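Local structure of transaminase (Arthrobacter sp., 5G2Q) at residues 233-238 and 265-270; 389-394 and 438-443; 400-405 and 416-421. The protein probably transfers amino groups between amines or amino acids and carbonyl compounds, as a pyridoxal-phosphate-dependent class-III aminotransferase. All blocks are in the same frame, centred on the assembly; numbering follows the deposited sequence.

Interaction 1. Residues 233-238 and 265-270. With PDA (2-[(3-hydroxy-2-methyl-5-phosphonooxymethyl-pyridin-4-ylmethyl)-amino]-propionic acid), chain R.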
loop_
_atom_site.group_PDB
_atom_site.type_symbol
_atom_site.label_atom_id
_atom_site.label_comp_id
_atom_site.label_asym_id
_atom_site.label_seq_id
_atom_site.Cartn_x
_atom_site.Cartn_y
_atom_site.Cartn_z
ATOM N N ALA F 233 3.929 7.827 15.559
ATOM C CA ALA F 233 4.724 7.328 16.653
ATOM C C ALA F 233 6.031 6.754 16.145
ATOM O O ALA F 233 6.125 6.360 14.993
ATOM C CB ALA F 233 3.943 6.250 17.366
ATOM N N VAL F 234 7.034 6.734 17.009
ATOM C CA VAL F 234 8.220 5.912 16.830
ATOM C C VAL F 234 8.075 4.740 17.821
ATOM O O VAL F 234 7.745 4.962 18.996
ATOM C CB VAL F 234 9.491 6.738 17.136
ATOM C CG1 VAL F 234 10.751 5.885 17.107
ATOM C CG2 VAL F 234 9.584 7.908 16.169
ATOM N N ILE F 235 8.257 3.510 17.330
ATOM C CA ILE F 235 8.205 2.313 18.162
ATOM C C ILE F 235 9.637 1.781 18.282
ATOM O O ILE F 235 10.311 1.576 17.265
ATOM C CB ILE F 235 7.245 1.248 17.591
ATOM C CG1 ILE F 235 7.185 0.003 18.497
ATOM C CG2 ILE F 235 7.642 0.827 16.191
ATOM C CD1 ILE F 235 5.842 -0.723 18.471
ATOM N N THR F 236 10.121 1.594 19.514
ATOM C CA THR F 236 11.502 1.133 19.698
ATOM C C THR F 236 11.604 -0.040 20.628
ATOM O O THR F 236 10.670 -0.323 21.333
ATOM C CB THR F 236 12.450 2.227 20.244
ATOM O OG1 THR F 236 12.046 2.598 21.568
ATOM C CG2 THR F 236 12.490 3.439 19.329
ATOM N N GLU F 237 12.729 -0.748 20.587
ATOM C CA GLU F 237 13.100 -1.633 21.671
ATOM C C GLU F 237 14.211 -0.856 22.380
ATOM O O GLU F 237 15.085 -0.316 21.741
ATOM C CB GLU F 237 13.642 -2.988 21.163
ATOM C CG GLU F 237 12.811 -3.724 20.102
ATOM C CD GLU F 237 13.460 -5.031 19.603
ATOM O OE1 GLU F 237 13.500 -6.036 20.369
ATOM O OE2 GLU F 237 13.914 -5.077 18.432
ATOM N N VAL F 238 14.158 -0.769 23.697
ATOM C CA VAL F 238 15.247 -0.192 24.468
ATOM C C VAL F 238 16.537 -0.929 24.110
ATOM O O VAL F 238 17.623 -0.324 23.939
ATOM C CB VAL F 238 14.934 -0.302 25.969
ATOM C CG1 VAL F 238 16.002 0.350 26.821
ATOM C CG2 VAL F 238 13.578 0.335 26.250
ATOM N N LEU F 265 4.503 10.522 19.199
ATOM C CA LEU F 265 4.447 9.620 20.333
ATOM C C LEU F 265 5.654 8.713 20.425
ATOM O O LEU F 265 6.307 8.453 19.421
ATOM C CB LEU F 265 3.182 8.759 20.270
ATOM C CG LEU F 265 1.860 9.509 20.339
ATOM C CD1 LEU F 265 0.769 8.480 20.188
ATOM C CD2 LEU F 265 1.692 10.316 21.614
ATOM N N TRP F 266 5.968 8.232 21.619
ATOM C CA TRP F 266 6.994 7.227 21.697
ATOM C C TRP F 266 6.405 5.985 22.258
ATOM O O TRP F 266 5.839 5.993 23.359
ATOM C CB TRP F 266 8.236 7.702 22.487
ATOM C CG TRP F 266 9.232 6.580 22.760
ATOM C CD1 TRP F 266 9.592 5.576 21.904
ATOM C CD2 TRP F 266 9.959 6.352 23.964
ATOM N NE1 TRP F 266 10.488 4.736 22.505
ATOM C CE2 TRP F 266 10.725 5.186 23.775
ATOM C CE3 TRP F 266 10.031 7.010 25.185
ATOM C CZ2 TRP F 266 11.570 4.666 24.768
ATOM C CZ3 TRP F 266 10.861 6.488 26.174
ATOM C CH2 TRP F 266 11.628 5.333 25.954
ATOM N N ILE F 267 6.498 4.906 21.486
ATOM C CA ILE F 267 6.089 3.587 21.990
ATOM C C ILE F 267 7.374 2.817 22.401
ATOM O O ILE F 267 8.243 2.570 21.568
ATOM C CB ILE F 267 5.305 2.775 20.932
ATOM C CG1 ILE F 267 4.056 3.513 20.472
ATOM C CG2 ILE F 267 4.983 1.377 21.441
ATOM C CD1 ILE F 267 3.469 2.956 19.190
ATOM N N SER F 268 7.494 2.462 23.682
ATOM C CA SER F 268 8.560 1.554 24.130
ATOM C C SER F 268 8.050 0.119 24.033
ATOM O O SER F 268 7.174 -0.291 24.798
ATOM C CB SER F 268 9.013 1.882 25.568
ATOM O OG SER F 268 10.116 1.095 25.942
ATOM N N ASP F 269 8.560 -0.642 23.071
ATOM C CA ASP F 269 8.208 -2.058 23.007
ATOM C C ASP F 269 8.923 -2.870 24.119
ATOM O O ASP F 269 10.080 -3.255 23.993
ATOM C CB ASP F 269 8.466 -2.608 21.603
ATOM C CG ASP F 269 8.032 -4.043 21.458
ATOM O OD1 ASP F 269 7.654 -4.662 22.488
ATOM O OD2 ASP F 269 8.075 -4.552 20.318
ATOM N N GLU F 270 8.228 -3.101 25.227
ATOM C CA GLU F 270 8.830 -3.695 26.401
ATOM C C GLU F 270 8.506 -5.185 26.540
ATOM O O GLU F 270 8.616 -5.769 27.643
ATOM C CB GLU F 270 8.441 -2.913 27.667
ATOM C CG GLU F 270 9.005 -1.494 27.769
ATOM C CD GLU F 270 10.453 -1.451 28.284
ATOM O OE1 GLU F 270 10.983 -2.506 28.723
ATOM O OE2 GLU F 270 11.068 -0.347 28.229
HETATM N N PDA R . 9.990 -12.081 20.428
HETATM N N1 PDA R . 8.081 -7.353 20.697
HETATM C C2 PDA R . 9.293 -7.778 21.077
HETATM C C2A PDA R . 10.302 -6.736 21.479
HETATM C C3 PDA R . 9.579 -9.246 21.089
HETATM O O3A PDA R . 10.800 -9.706 21.504
HETATM C C4 PDA R . 8.572 -10.134 20.707
HETATM C C4A PDA R . 8.836 -11.600 20.711
HETATM C C5 PDA R . 7.326 -9.604 20.313
HETATM C C5A PDA R . 6.159 -10.458 19.856
HETATM O OP4 PDA R . 5.635 -11.216 20.955
HETATM P P PDA R . 4.933 -12.643 20.692
HETATM O OP1 PDA R . 3.667 -12.456 19.805
HETATM O OP2 PDA R . 4.450 -13.243 22.014
HETATM O OP3 PDA R . 5.927 -13.534 20.011
HETATM C C6 PDA R . 7.113 -8.226 20.326
HETATM C CA PDA R . 10.316 -13.526 20.422
HETATM C CB PDA R . 9.639 -14.270 19.270
HETATM C C PDA R . 11.772 -13.925 20.571
HETATM O O PDA R . 12.252 -14.822 19.829
HETATM O OXT PDA R . 12.473 -13.372 21.454
#
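Thr236 and Trp266 meet on two adjacent parallel strands, 233-236 and 265-269. With helix 251-262 these form a beta-alpha-beta unit in the seven-stranded sheet of a fold-type I aminotransferase. The indole donates from NE1 to Thr236 OG1 at 2.8 Å. The bond is straight (165°), and OG1 lies in the ring plane, at the edge. Ser268 CB covers one face of the indole, offset toward its rim, and helix 251-262 packs against the ring. The backbones are zipped by four bonds: Val234 N to Leu265 O, Ile267 N to Val234 O, Thr236 N to Ile267 O and Asp269 N to Thr236 O. Ala233, Ile235, Leu265 and Ile267 project from the opposite face. There Ile235 CD1 meets Ile267 CG2 at 3.7 Å, and Ile267 CD1 reaches Ala233 CB at 3.8 Å.

Past the paired residues, Val238 CG2 packs 3.3 Å from Glu270 OE2. Ser268 OG donates to that same oxygen, as does Tyr284 N, and OE1 is held by Thr273 OG1 and Gly283 N. Glu237 and Asp269 approach the bound PDA. Glu237 OE1 lies 3.5 Å from the methyl C2A of PDA and accepts from Gly241 N.

Asp269 can be followed outward. Its CB sits 3.2 Å from Thr236 O. CG stands anti to the backbone N (chi1 -176°), which sends the carboxylate toward the pyridine ring. OD1 is held by Thr295 OG1 and Val271 N. OD2 is hydrogen-bonded to His149 ND1. An aspartate at the pyridine nitrogen is a hallmark of this fold type, and here Asp269 OD2 lies 2.8 Å from N1 of PDA.

Interaction 2. Residues 389-394 and 438-443. With PDA (2-[(3-hydroxy-2-methyl-5-phosphonooxymethyl-pyridin-4-ylmethyl)-amino]-propionic acid), chain R.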
loop_
_atom_site.group_PDB
_atom_site.type_symbol
_atom_site.label_atom_id
_atom_site.label_comp_id
_atom_site.label_asym_id
_atom_site.label_seq_id
_atom_site.Cartn_x
_atom_site.Cartn_y
_atom_site.Cartn_z
ATOM N N ILE F 389 24.377 -9.442 25.598
ATOM C CA ILE F 389 24.782 -9.656 24.219
ATOM C C ILE F 389 26.312 -9.811 24.146
ATOM O O ILE F 389 27.066 -9.168 24.895
ATOM C CB ILE F 389 24.222 -8.574 23.232
ATOM C CG1 ILE F 389 24.998 -7.260 23.350
ATOM C CG2 ILE F 389 22.694 -8.381 23.399
ATOM C CD1 ILE F 389 25.056 -6.461 22.056
ATOM N N VAL F 390 26.767 -10.713 23.285
ATOM C CA VAL F 390 28.173 -10.920 23.105
ATOM C C VAL F 390 28.428 -10.995 21.619
ATOM O O VAL F 390 27.927 -11.890 20.951
ATOM C CB VAL F 390 28.704 -12.236 23.758
ATOM C CG1 VAL F 390 30.198 -12.115 23.996
ATOM C CG2 VAL F 390 27.957 -12.568 25.041
ATOM N N ASP F 391 29.233 -10.072 21.111
ATOM C CA ASP F 391 29.612 -10.121 19.715
ATOM C C ASP F 391 30.802 -11.017 19.516
ATOM O O ASP F 391 31.811 -10.856 20.164
ATOM C CB ASP F 391 29.887 -8.727 19.164
ATOM C CG ASP F 391 28.655 -7.882 19.174
ATOM O OD1 ASP F 391 27.716 -8.185 18.385
ATOM O OD2 ASP F 391 28.622 -6.948 20.011
ATOM N N ILE F 392 30.661 -11.951 18.594
ATOM C CA ILE F 392 31.669 -12.911 18.307
ATOM C C ILE F 392 32.377 -12.559 17.023
ATOM O O ILE F 392 31.721 -12.223 16.009
ATOM C CB ILE F 392 31.037 -14.294 18.167
ATOM C CG1 ILE F 392 30.259 -14.631 19.452
ATOM C CG2 ILE F 392 32.125 -15.313 17.805
ATOM C CD1 ILE F 392 31.156 -14.920 20.685
ATOM N N VAL F 393 33.704 -12.678 17.076
ATOM C CA VAL F 393 34.601 -12.453 15.935
ATOM C C VAL F 393 35.581 -13.576 15.682
ATOM O O VAL F 393 35.836 -14.439 16.549
ATOM C CB VAL F 393 35.467 -11.163 16.046
ATOM C CG1 VAL F 393 34.641 -9.917 15.738
ATOM C CG2 VAL F 393 36.154 -11.074 17.402
ATOM N N ASN F 394 36.148 -13.532 14.478
ATOM C CA ASN F 394 37.301 -14.334 14.155
ATOM C C ASN F 394 38.437 -13.729 14.970
ATOM O O ASN F 394 38.763 -12.555 14.785
ATOM C CB ASN F 394 37.560 -14.285 12.649
ATOM C CG ASN F 394 38.719 -15.162 12.213
ATOM O OD1 ASN F 394 39.757 -15.195 12.853
ATOM N ND2 ASN F 394 38.549 -15.861 11.097
ATOM N N PRO F 438 23.681 -14.555 13.766
ATOM C CA PRO F 438 24.886 -15.333 13.407
ATOM C C PRO F 438 26.186 -14.930 14.152
ATOM O O PRO F 438 26.994 -15.800 14.563
ATOM C CB PRO F 438 25.038 -15.055 11.909
ATOM C CG PRO F 438 24.389 -13.714 11.705
ATOM C CD PRO F 438 23.203 -13.729 12.632
ATOM N N ASN F 439 26.384 -13.637 14.356
ATOM C CA ASN F 439 27.598 -13.197 15.030
ATOM C C ASN F 439 27.465 -12.815 16.510
ATOM O O ASN F 439 28.425 -12.325 17.086
ATOM C CB ASN F 439 28.232 -12.026 14.273
ATOM C CG ASN F 439 28.511 -12.346 12.827
ATOM O OD1 ASN F 439 29.101 -13.370 12.511
ATOM N ND2 ASN F 439 28.098 -11.440 11.922
ATOM N N THR F 440 26.299 -13.010 17.121
ATOM C CA THR F 440 26.008 -12.386 18.408
ATOM C C THR F 440 25.209 -13.312 19.298
ATOM O O THR F 440 24.184 -13.800 18.885
ATOM C CB THR F 440 25.151 -11.106 18.237
ATOM O OG1 THR F 440 25.648 -10.311 17.162
ATOM C CG2 THR F 440 25.140 -10.271 19.525
ATOM N N MET F 441 25.648 -13.511 20.537
ATOM C CA MET F 441 24.915 -14.348 21.480
ATOM C C MET F 441 23.872 -13.514 22.200
ATOM O O MET F 441 24.143 -12.364 22.506
ATOM C CB MET F 441 25.863 -14.944 22.501
ATOM C CG MET F 441 27.107 -15.521 21.882
ATOM S SD MET F 441 27.649 -16.958 22.789
ATOM C CE MET F 441 26.405 -17.061 24.077
ATOM N N ARG F 442 22.693 -14.100 22.436
ATOM C CA ARG F 442 21.607 -13.484 23.214
ATOM C C ARG F 442 21.348 -14.353 24.448
ATOM O O ARG F 442 20.598 -15.334 24.384
ATOM C CB ARG F 442 20.328 -13.337 22.364
ATOM C CG ARG F 442 19.142 -12.632 23.024
ATOM C CD ARG F 442 17.921 -13.549 23.253
ATOM N NE ARG F 442 17.200 -13.970 22.036
ATOM C CZ ARG F 442 15.882 -13.862 21.842
ATOM N NH1 ARG F 442 15.109 -13.346 22.777
ATOM N NH2 ARG F 442 15.322 -14.270 20.703
ATOM N N ILE F 443 21.950 -13.963 25.567
ATOM C CA ILE F 443 21.947 -14.767 26.819
ATOM C C ILE F 443 20.888 -14.285 27.787
ATOM O O ILE F 443 20.831 -13.105 28.128
ATOM C CB ILE F 443 23.305 -14.657 27.551
ATOM C CG1 ILE F 443 24.472 -14.983 26.590
ATOM C CG2 ILE F 443 23.307 -15.516 28.814
ATOM C CD1 ILE F 443 25.864 -14.846 27.189
HETATM N N PDA R . 9.990 -12.081 20.428
HETATM N N1 PDA R . 8.081 -7.353 20.697
HETATM C C2 PDA R . 9.293 -7.778 21.077
HETATM C C2A PDA R . 10.302 -6.736 21.479
HETATM C C3 PDA R . 9.579 -9.246 21.089
HETATM O O3A PDA R . 10.800 -9.706 21.504
HETATM C C4 PDA R . 8.572 -10.134 20.707
HETATM C C4A PDA R . 8.836 -11.600 20.711
HETATM C C5 PDA R . 7.326 -9.604 20.313
HETATM C C5A PDA R . 6.159 -10.458 19.856
HETATM O OP4 PDA R . 5.635 -11.216 20.955
HETATM P P PDA R . 4.933 -12.643 20.692
HETATM O OP1 PDA R . 3.667 -12.456 19.805
HETATM O OP2 PDA R . 4.450 -13.243 22.014
HETATM O OP3 PDA R . 5.927 -13.534 20.011
HETATM C C6 PDA R . 7.113 -8.226 20.326
HETATM C CA PDA R . 10.316 -13.526 20.422
HETATM C CB PDA R . 9.639 -14.270 19.270
HETATM C C PDA R . 11.772 -13.925 20.571
HETATM O O PDA R . 12.252 -14.822 19.829
HETATM O OXT PDA R . 12.473 -13.372 21.454
HETATM O O HOH W 1 31.372 -13.861 14.254
#
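Asp391 OD1 takes both the hydroxyl of buried Thr440, across the strands, and a salt bridge to Arg406. Thr440 OG1 donates to Asp391 OD1 at 3.2 Å. The two side chains lie side by side and point the same way. The hydroxyl comes in nearly along the C-O direction of the carboxylate. OG1 stands beside the backbone N of Thr440 (chi1 -44°), and the methyl CG2 packs 4.2 Å from Ile389 CB. A valine in place of Thr440 would remove this hydroxyl and would probably leave the Asp391 carboxylate without its cross-strand donor, still bridged to Arg406 but freer to turn.

Asp391 and Thr440 form a non-hydrogen-bonded pair of antiparallel strands 389-392 and 440-443. Beside it, Val390 and Met441 are a hydrogen-bonded pair, with bonds running both ways between their N and O atoms. Ile392 N adds a bond to Asn439 O at 2.7 Å. Thr440 CA and Ile389 CA make CA-H...O contacts with Val390 O and Met441 O, respectively.

Val390 and Met441 share the other face of the pair, and Ile443 and Ile392 join them in an apolar cluster. Val390 CG2 touches Ile443 CD1 at 3.8 Å, and Met441 CG comes 4.1 Å from Ile392 CG1.

Arg442 leaves the strand pair and reaches PDA. The edge of its guanidinium faces the carboxylate of the alanine part. Arg442 NH1 donates to PDA OXT at 2.9 Å and NH2 to OXT at 3.1 Å, with a weak bond from NH2 to O. This is consistent with the substrate-carboxylate arginine of fold-type I aminotransferases.

Strand 387-392 is the middle of a three-stranded antiparallel sheet, with 378-384 on its other side. Helices 418-426 and 451-470 pack against Ile392 and Met441.

Interaction 3. Residues 400-405 and 416-421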
loop_
_atom_site.group_PDB
_atom_site.type_symbol
_atom_site.label_atom_id
_atom_site.label_comp_id
_atom_site.label_asym_id
_atom_site.label_seq_id
_atom_site.Cartn_x
_atom_site.Cartn_y
_atom_site.Cartn_z
ATOM N N PRO F 400 33.532 -10.216 12.288
ATOM C CA PRO F 400 32.581 -11.325 12.425
ATOM C C PRO F 400 32.755 -12.326 11.291
ATOM O O PRO F 400 33.155 -11.922 10.201
ATOM C CB PRO F 400 31.222 -10.640 12.343
ATOM C CG PRO F 400 31.474 -9.252 11.824
ATOM C CD PRO F 400 32.838 -8.924 12.377
ATOM N N TYR F 401 32.540 -13.620 11.562
ATOM C CA TYR F 401 32.667 -14.657 10.528
ATOM C C TYR F 401 31.619 -14.477 9.422
ATOM O O TYR F 401 31.915 -14.666 8.254
ATOM C CB TYR F 401 32.518 -16.047 11.122
ATOM C CG TYR F 401 33.718 -16.557 11.891
ATOM C CD1 TYR F 401 34.733 -17.266 11.245
ATOM C CD2 TYR F 401 33.827 -16.358 13.277
ATOM C CE1 TYR F 401 35.838 -17.739 11.951
ATOM C CE2 TYR F 401 34.928 -16.843 14.005
ATOM C CZ TYR F 401 35.924 -17.534 13.329
ATOM O OH TYR F 401 37.001 -18.006 14.008
ATOM N N VAL F 402 30.388 -14.154 9.809
ATOM C CA VAL F 402 29.246 -14.087 8.862
ATOM C C VAL F 402 29.066 -12.660 8.328
ATOM O O VAL F 402 28.473 -11.834 8.990
ATOM C CB VAL F 402 27.945 -14.578 9.541
ATOM C CG1 VAL F 402 26.793 -14.587 8.554
ATOM C CG2 VAL F 402 28.164 -15.965 10.121
ATOM N N LYS F 403 29.620 -12.350 7.159
ATOM C CA LYS F 403 29.625 -10.932 6.713
ATOM C C LYS F 403 28.254 -10.224 6.706
ATOM O O LYS F 403 28.181 -9.036 6.992
ATOM C CB LYS F 403 30.311 -10.739 5.352
ATOM C CG LYS F 403 30.668 -9.276 5.093
ATOM C CD LYS F 403 30.374 -8.819 3.664
ATOM C CE LYS F 403 30.524 -7.302 3.492
ATOM N NZ LYS F 403 30.350 -6.824 2.081
ATOM N N LEU F 404 27.175 -10.933 6.386
ATOM C CA LEU F 404 25.850 -10.269 6.332
ATOM C C LEU F 404 25.313 -9.885 7.722
ATOM O O LEU F 404 24.334 -9.134 7.835
ATOM C CB LEU F 404 24.823 -11.112 5.573
ATOM C CG LEU F 404 24.763 -10.963 4.060
ATOM C CD1 LEU F 404 23.666 -11.873 3.531
ATOM C CD2 LEU F 404 24.465 -9.521 3.655
ATOM N N ASP F 405 25.946 -10.403 8.779
ATOM C CA ASP F 405 25.535 -10.067 10.151
ATOM C C ASP F 405 23.984 -10.144 10.415
ATOM O O ASP F 405 23.372 -11.162 10.111
ATOM C CB ASP F 405 26.144 -8.728 10.571
ATOM C CG ASP F 405 26.105 -8.520 12.053
ATOM O OD1 ASP F 405 26.458 -9.470 12.821
ATOM O OD2 ASP F 405 25.711 -7.413 12.469
ATOM N N GLN F 416 28.387 -23.017 9.623
ATOM C CA GLN F 416 29.246 -21.846 9.390
ATOM C C GLN F 416 28.860 -20.656 10.271
ATOM O O GLN F 416 29.531 -19.637 10.239
ATOM C CB GLN F 416 29.212 -21.412 7.932
ATOM C CG GLN F 416 28.890 -22.516 6.941
ATOM C CD GLN F 416 30.070 -23.402 6.580
ATOM O OE1 GLN F 416 31.042 -23.547 7.337
ATOM N NE2 GLN F 416 29.979 -24.017 5.407
ATOM N N ILE F 417 27.776 -20.795 11.046
ATOM C CA ILE F 417 27.239 -19.741 11.912
ATOM C C ILE F 417 27.871 -19.892 13.302
ATOM O O ILE F 417 27.559 -20.841 14.009
ATOM C CB ILE F 417 25.681 -19.833 11.981
ATOM C CG1 ILE F 417 25.064 -19.425 10.627
ATOM C CG2 ILE F 417 25.098 -19.033 13.151
ATOM C CD1 ILE F 417 23.572 -19.724 10.468
ATOM N N PRO F 418 28.769 -18.971 13.703
ATOM C CA PRO F 418 29.438 -19.140 15.003
ATOM C C PRO F 418 28.466 -19.401 16.146
ATOM O O PRO F 418 28.768 -20.204 17.023
ATOM C CB PRO F 418 30.147 -17.802 15.233
ATOM C CG PRO F 418 30.002 -17.023 13.961
ATOM C CD PRO F 418 29.389 -17.902 12.916
ATOM N N THR F 419 27.307 -18.739 16.121
ATOM C CA THR F 419 26.332 -18.907 17.195
ATOM C C THR F 419 25.677 -20.272 17.186
ATOM O O THR F 419 25.162 -20.691 18.198
ATOM C CB THR F 419 25.270 -17.793 17.259
ATOM O OG1 THR F 419 24.683 -17.585 15.956
ATOM C CG2 THR F 419 25.892 -16.502 17.765
ATOM N N GLN F 420 25.715 -20.955 16.050
ATOM C CA GLN F 420 25.293 -22.342 15.981
ATOM C C GLN F 420 26.350 -23.332 16.537
ATOM O O GLN F 420 26.013 -24.299 17.230
ATOM C CB GLN F 420 24.925 -22.697 14.539
ATOM C CG GLN F 420 23.568 -22.166 14.073
ATOM C CD GLN F 420 22.395 -22.655 14.919
ATOM O OE1 GLN F 420 22.243 -23.851 15.180
ATOM N NE2 GLN F 420 21.567 -21.724 15.349
ATOM N N ILE F 421 27.622 -23.115 16.192
ATOM C CA ILE F 421 28.732 -23.966 16.644
ATOM C C ILE F 421 28.875 -23.914 18.188
ATOM O O ILE F 421 29.027 -24.945 18.860
ATOM C CB ILE F 421 30.054 -23.559 15.930
ATOM C CG1 ILE F 421 29.986 -23.867 14.424
ATOM C CG2 ILE F 421 31.282 -24.200 16.572
ATOM C CD1 ILE F 421 29.843 -25.333 14.052
#
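Pro418 CG approaches the Tyr401 ring obliquely, where a loop with a type I beta turn packs on the proline that begins helix 418-426. Pro418 CG lies 3.9 Å from Tyr401 CD2 and equally far from Tyr401 CB. Tyr401 makes a separate T-shaped (edge-to-face) pair with Trp473, outside the two segments. The pyrrolidine ring is gripped a second time through CD. That atom of Pro418 touches Val402 CG2 at 3.6 Å. One proline ring thus serves two successive loop residues, CG nearest the tyrosine and CD nearest the valine.

Val402 CG2 sits beside the backbone N of its own residue, and CG1 is anti to that N (chi1 -177°). This places CG2 against the chain just before the helix, 3.9 Å from the backbone O of Gln416 and 4.3 Å from Ile417 CA. Ile417 CB points away from the loop; its side chain and that of Val402 both touch Met412.

No hydrogen bond crosses between the segments. The contact is small and apolar, and each side has backbone bonds of its own. The turn runs from Val402 to Asp405 and is closed by Asp405 N to Val402 O at 2.9 Å. Outside the pair, Asn439 ND2 donates to both Val402 O and Asp405 OD1, which ties the turn to the residue before strand 440-443. Farther along the turn, Leu404 packs on Glu224 of the third subunit.

On the other side, Pro418 opens the helix and Ile417 is its N-cap residue. A proline suits this first turn because its missing N-H is not needed there. Ile417 O takes two donors, Gln420 N at 2.8 Å and Ile421 N at 3.2 Å.

From the N terminus, interaction 1 comes first. It closes a crossover of 26 residues, which holds helix 251-262, within the central seven-stranded sheet, and is complete before the others begin. Interaction 2 then closes a longer loop, joining strand 387-392 to strand 440-443 in the three-stranded sheet. Interaction 3 lies wholly within that loop and pins residues 400-405 to the start of helix 418-426. Interactions 2 and 3 touch around Asn439, their centres about 9 Å apart. Interaction 1 lies apart, its centre about 25 Å from that of interaction 2. The bound PDA connects these two, with its pyridine end toward interaction 1 and its carboxylate toward interaction 2.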